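Local atomic coordinates of lipopolysaccharide heptosyltransferase 2 (Escherichia coli, PDB entry 1PSW), a protein that transfers the second heptose from ADP-L-glycero-D-manno-heptose onto the heptosyl-Kdo2-lipid A module during assembly of the lipopolysaccharide inner core. Residues Ala227-Leu232 / Cys243-Gly248; Pro187-Glu190 / Lys195-Pro198. All blocks are in the same frame, centred on the assembly; numbering follows the deposited sequence.

Contact 1: residues Ala227-Leu232 / Cys243-Gly248; sequences AGNEIL and CRNLAG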
loop_
_atom_site.group_PDB
_atom_site.type_symbol
_atom_site.label_atom_id
_atom_site.label_comp_id
_atom_site.label_asym_id
_atom_site.label_seq_id
_atom_site.Cartn_x
_atom_site.Cartn_y
_atom_site.Cartn_z
ATOM N N ALA A 227 -2.836 -18.290 -7.726
ATOM C CA ALA A 227 -1.389 -18.146 -7.819
ATOM C C ALA A 227 -0.755 -18.799 -6.594
ATOM O O ALA A 227 0.260 -19.489 -6.701
ATOM C CB ALA A 227 -1.004 -16.677 -7.896
ATOM N N GLY A 228 -1.368 -18.590 -5.432
ATOM C CA GLY A 228 -0.858 -19.178 -4.210
ATOM C C GLY A 228 -0.897 -20.693 -4.259
ATOM O O GLY A 228 0.011 -21.361 -3.770
ATOM N N ASN A 229 -1.962 -21.239 -4.841
ATOM C CA ASN A 229 -2.102 -22.685 -4.953
ATOM C C ASN A 229 -1.095 -23.282 -5.934
ATOM O O ASN A 229 -0.611 -24.387 -5.718
ATOM C CB ASN A 229 -3.524 -23.060 -5.391
ATOM C CG ASN A 229 -4.507 -23.115 -4.228
ATOM O OD1 ASN A 229 -4.115 -23.116 -3.058
ATOM N ND2 ASN A 229 -5.795 -23.181 -4.549
ATOM N N GLU A 230 -0.778 -22.558 -7.005
ATOM C CA GLU A 230 0.180 -23.052 -7.988
ATOM C C GLU A 230 1.566 -23.116 -7.349
ATOM O O GLU A 230 2.377 -23.969 -7.693
ATOM C CB GLU A 230 0.188 -22.154 -9.239
ATOM C CG GLU A 230 1.118 -22.650 -10.363
ATOM C CD GLU A 230 0.924 -21.926 -11.696
ATOM O OE1 GLU A 230 0.810 -20.677 -11.704
ATOM O OE2 GLU A 230 0.915 -22.604 -12.753
ATOM N N ILE A 231 1.829 -22.212 -6.409
ATOM C CA ILE A 231 3.105 -22.187 -5.700
ATOM C C ILE A 231 3.178 -23.401 -4.771
ATOM O O ILE A 231 4.178 -24.126 -4.747
ATOM C CB ILE A 231 3.255 -20.879 -4.873
ATOM C CG1 ILE A 231 3.370 -19.685 -5.825
ATOM C CG2 ILE A 231 4.470 -20.961 -3.959
ATOM C CD1 ILE A 231 3.328 -18.321 -5.145
ATOM N N LEU A 232 2.111 -23.626 -4.010
ATOM C CA LEU A 232 2.043 -24.761 -3.082
ATOM C C LEU A 232 2.145 -26.109 -3.788
ATOM O O LEU A 232 2.735 -27.050 -3.262
ATOM C CB LEU A 232 0.728 -24.723 -2.303
ATOM C CG LEU A 232 0.741 -24.164 -0.888
ATOM C CD1 LEU A 232 -0.690 -24.022 -0.422
ATOM C CD2 LEU A 232 1.523 -25.085 0.047
ATOM N N CYS A 243 3.906 -24.030 4.502
ATOM C CA CYS A 243 3.569 -22.976 3.551
ATOM C C CYS A 243 2.052 -22.805 3.530
ATOM O O CYS A 243 1.322 -23.710 3.134
ATOM C CB CYS A 243 4.081 -23.308 2.143
ATOM S SG CYS A 243 3.777 -21.969 0.946
ATOM N N ARG A 244 1.582 -21.639 3.965
ATOM C CA ARG A 244 0.154 -21.352 4.018
ATOM C C ARG A 244 -0.281 -20.293 3.011
ATOM O O ARG A 244 0.315 -19.216 2.924
ATOM C CB ARG A 244 -0.226 -20.905 5.432
ATOM C CG ARG A 244 -1.704 -20.618 5.634
ATOM C CD ARG A 244 -2.292 -21.497 6.730
ATOM N NE ARG A 244 -3.604 -21.027 7.175
ATOM C CZ ARG A 244 -4.716 -21.089 6.449
ATOM N NH1 ARG A 244 -4.685 -21.610 5.228
ATOM N NH2 ARG A 244 -5.858 -20.622 6.940
ATOM N N ASN A 245 -1.327 -20.611 2.257
ATOM C CA ASN A 245 -1.868 -19.695 1.264
ATOM C C ASN A 245 -3.014 -18.887 1.877
ATOM O O ASN A 245 -4.121 -19.399 2.039
ATOM C CB ASN A 245 -2.365 -20.484 0.041
ATOM C CG ASN A 245 -2.928 -19.590 -1.054
ATOM O OD1 ASN A 245 -2.782 -18.367 -1.017
ATOM N ND2 ASN A 245 -3.571 -20.205 -2.045
ATOM N N LEU A 246 -2.751 -17.630 2.225
ATOM C CA LEU A 246 -3.781 -16.781 2.808
ATOM C C LEU A 246 -4.329 -15.770 1.795
ATOM O O LEU A 246 -5.081 -14.870 2.157
ATOM C CB LEU A 246 -3.239 -16.054 4.050
ATOM C CG LEU A 246 -2.815 -16.943 5.227
ATOM C CD1 LEU A 246 -2.363 -16.086 6.399
ATOM C CD2 LEU A 246 -3.978 -17.836 5.637
ATOM N N ALA A 247 -3.958 -15.910 0.524
ATOM C CA ALA A 247 -4.469 -14.986 -0.490
ATOM C C ALA A 247 -5.991 -15.136 -0.568
ATOM O O ALA A 247 -6.498 -16.235 -0.801
ATOM C CB ALA A 247 -3.838 -15.283 -1.857
ATOM N N GLY A 248 -6.702 -14.030 -0.355
ATOM C CA GLY A 248 -8.155 -14.039 -0.393
ATOM C C GLY A 248 -8.821 -14.462 0.908
ATOM O O GLY A 248 -10.047 -14.453 1.014
#

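Contact 2: residues Pro187-Glu190 / Lys195-Pro198; sequences PGAE and KRWP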
loop_
_atom_site.group_PDB
_atom_site.type_symbol
_atom_site.label_atom_id
_atom_site.label_comp_id
_atom_site.label_asym_id
_atom_site.label_seq_id
_atom_site.Cartn_x
_atom_site.Cartn_y
_atom_site.Cartn_z
ATOM N N PRO A 187 3.115 -12.691 -3.981
ATOM C CA PRO A 187 3.281 -13.061 -5.392
ATOM C C PRO A 187 2.420 -12.374 -6.450
ATOM O O PRO A 187 2.707 -12.489 -7.644
ATOM C CB PRO A 187 3.069 -14.567 -5.364
ATOM C CG PRO A 187 1.984 -14.710 -4.351
ATOM C CD PRO A 187 2.420 -13.761 -3.242
ATOM N N GLY A 188 1.382 -11.665 -6.023
ATOM C CA GLY A 188 0.517 -10.993 -6.978
ATOM C C GLY A 188 1.044 -9.638 -7.403
ATOM O O GLY A 188 2.148 -9.246 -7.023
ATOM N N ALA A 189 0.256 -8.924 -8.198
ATOM C CA ALA A 189 0.633 -7.601 -8.679
ATOM C C ALA A 189 -0.555 -7.002 -9.405
ATOM O O ALA A 189 -1.045 -7.563 -10.385
ATOM C CB ALA A 189 1.829 -7.697 -9.616
ATOM N N GLU A 190 -1.018 -5.859 -8.916
ATOM C CA GLU A 190 -2.157 -5.195 -9.519
ATOM C C GLU A 190 -1.897 -4.768 -10.959
ATOM O O GLU A 190 -2.804 -4.806 -11.789
ATOM C CB GLU A 190 -2.572 -3.984 -8.676
ATOM C CG GLU A 190 -3.039 -4.356 -7.275
ATOM C CD GLU A 190 -1.992 -4.078 -6.208
ATOM O OE1 GLU A 190 -0.812 -4.428 -6.410
ATOM O OE2 GLU A 190 -2.363 -3.515 -5.159
ATOM N N LYS A 195 4.674 -7.872 -14.140
ATOM C CA LYS A 195 5.422 -7.412 -12.981
ATOM C C LYS A 195 5.564 -8.469 -11.894
ATOM O O LYS A 195 6.098 -8.192 -10.823
ATOM C CB LYS A 195 4.770 -6.149 -12.417
ATOM C CG LYS A 195 4.752 -5.022 -13.429
ATOM C CD LYS A 195 4.258 -3.721 -12.843
ATOM C CE LYS A 195 4.274 -2.625 -13.900
ATOM N NZ LYS A 195 3.924 -1.301 -13.322
ATOM N N ARG A 196 5.114 -9.686 -12.171
ATOM C CA ARG A 196 5.202 -10.740 -11.173
ATOM C C ARG A 196 6.420 -11.642 -11.296
ATOM O O ARG A 196 6.784 -12.081 -12.387
ATOM C CB ARG A 196 3.953 -11.624 -11.207
ATOM C CG ARG A 196 2.697 -10.958 -10.689
ATOM C CD ARG A 196 1.605 -11.989 -10.444
ATOM N NE ARG A 196 0.611 -12.016 -11.501
ATOM C CZ ARG A 196 -0.284 -12.985 -11.667
ATOM N NH1 ARG A 196 -0.313 -14.025 -10.840
ATOM N NH2 ARG A 196 -1.155 -12.911 -12.668
ATOM N N TRP A 197 7.068 -11.902 -10.169
ATOM C CA TRP A 197 8.196 -12.819 -10.176
ATOM C C TRP A 197 7.470 -14.143 -10.413
ATOM O O TRP A 197 6.388 -14.359 -9.867
ATOM C CB TRP A 197 8.880 -12.822 -8.821
ATOM C CG TRP A 197 10.237 -13.420 -8.822
ATOM C CD1 TRP A 197 11.211 -13.255 -9.759
ATOM C CD2 TRP A 197 10.813 -14.208 -7.775
ATOM N NE1 TRP A 197 12.376 -13.879 -9.352
ATOM C CE2 TRP A 197 12.158 -14.460 -8.135
ATOM C CE3 TRP A 197 10.332 -14.693 -6.548
ATOM C CZ2 TRP A 197 13.014 -15.212 -7.331
ATOM C CZ3 TRP A 197 11.192 -15.438 -5.741
ATOM C CH2 TRP A 197 12.522 -15.676 -6.134
ATOM N N PRO A 198 8.036 -15.041 -11.237
ATOM C CA PRO A 198 7.410 -16.339 -11.536
ATOM C C PRO A 198 6.982 -17.193 -10.342
ATOM O O PRO A 198 7.703 -17.314 -9.349
ATOM C CB PRO A 198 8.467 -17.043 -12.375
ATOM C CG PRO A 198 9.112 -15.908 -13.108
ATOM C CD PRO A 198 9.270 -14.860 -12.023
HETATM O O HOH W 1 3.966 -14.860 -8.746
#

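Contact 1: residues Ala227-Leu232 / Cys243-Gly248
The amides of N229 and N245 meet almost perpendicularly, their planes 82° apart. N245 ND2 donates within its own amide plane to N229 OD1 at 3.1 Å, and it arrives from above the carbonyl plane of N229, 68° out of it, so no in-plane lone pair is used. This is the closing step of a beta-alpha-beta crossover in the C-terminal Rossmann-like domain of a GT-B glycosyltransferase: helix 225-232 runs nearly antiparallel to strand 243-245, the edge strand it leads to. N245 reaches the helix because its CG is turned opposite the backbone N (chi1 -179°). N245 OD1 accepts from A247 N at 3.1 Å, forming an Asx turn, while ND2 also donates to H225 O; bonded through both oxygen and nitrogen, the amide has little liberty to flip. G228 makes this approach possible, for its CA lies 3.8 Å from N245 CG and a beta carbon there would collide with OD1. One helical turn onward the contact becomes apolar. L232 spreads its two methyls over the strand, CD1 lying 3.9 Å from N245 CB. L232 CD2 rests 3.8 Å from C243 CB and 3.4 Å from C243 O.

Contact 2: residues Pro187-Glu190 / Lys195-Pro198
The carbonyl oxygen of P187 is gripped by a water at 2.9 Å and a weak hydrogen bond from N268, while R196 CD presses against it at 3.1 Å. The same water donates to W197 O at 2.7 Å, bridging the two ends of a loop that leaves strand 182-186 and enters helix 199-211, whose N-cap is P198. N268 adds a second link, accepting from W197 N and donating to G188 O. Between these polar ties R196 lies alongside the 187-189 backbone. R196 CG stands anti to the carbonyl carbon (chi1 -71°) and meets A189 CB at 3.5 Å, R196 CD passes 3.8 Å from G188 CA, and a bend at chi3 leaves P187 O at the guanidinium edge, near its plane. Replacing R196 by an alanine removes the methylenes beside P187 O and A189 CB, which would probably open a gap there and leave the loop held mainly by the water and N268. Farther along, E190 touches W10 of the N-terminal domain, so the loop borders the interdomain cleft where GT-B enzymes generally work. Water and an asparagine thus join the loop, while within this contact the arginine packs through aliphatic carbons, with no hydrogen bond from its guanidinium across it.

Both contacts belong to the C-terminal Rossmann-like domain and succeed one another along the chain, neither nesting nor crossing. Strand 182-186, inside the parallel sheet, runs into contact 2, which closes a short loop with four residues between its segments and delivers the chain to helix 199-211. Strand 215-218 follows, then helix 225-232, and contact 1 closes the next connection across ten residues, seating the helix against edge strand 243-245. The two sites also touch directly: I231 CD1 packs on P187 CB at 3.8 Å, and A227 CB lies 4.0 Å from R196 NH1. Helix 225-232 thus joins the edge of the sheet to the loop beyond strand 182-186.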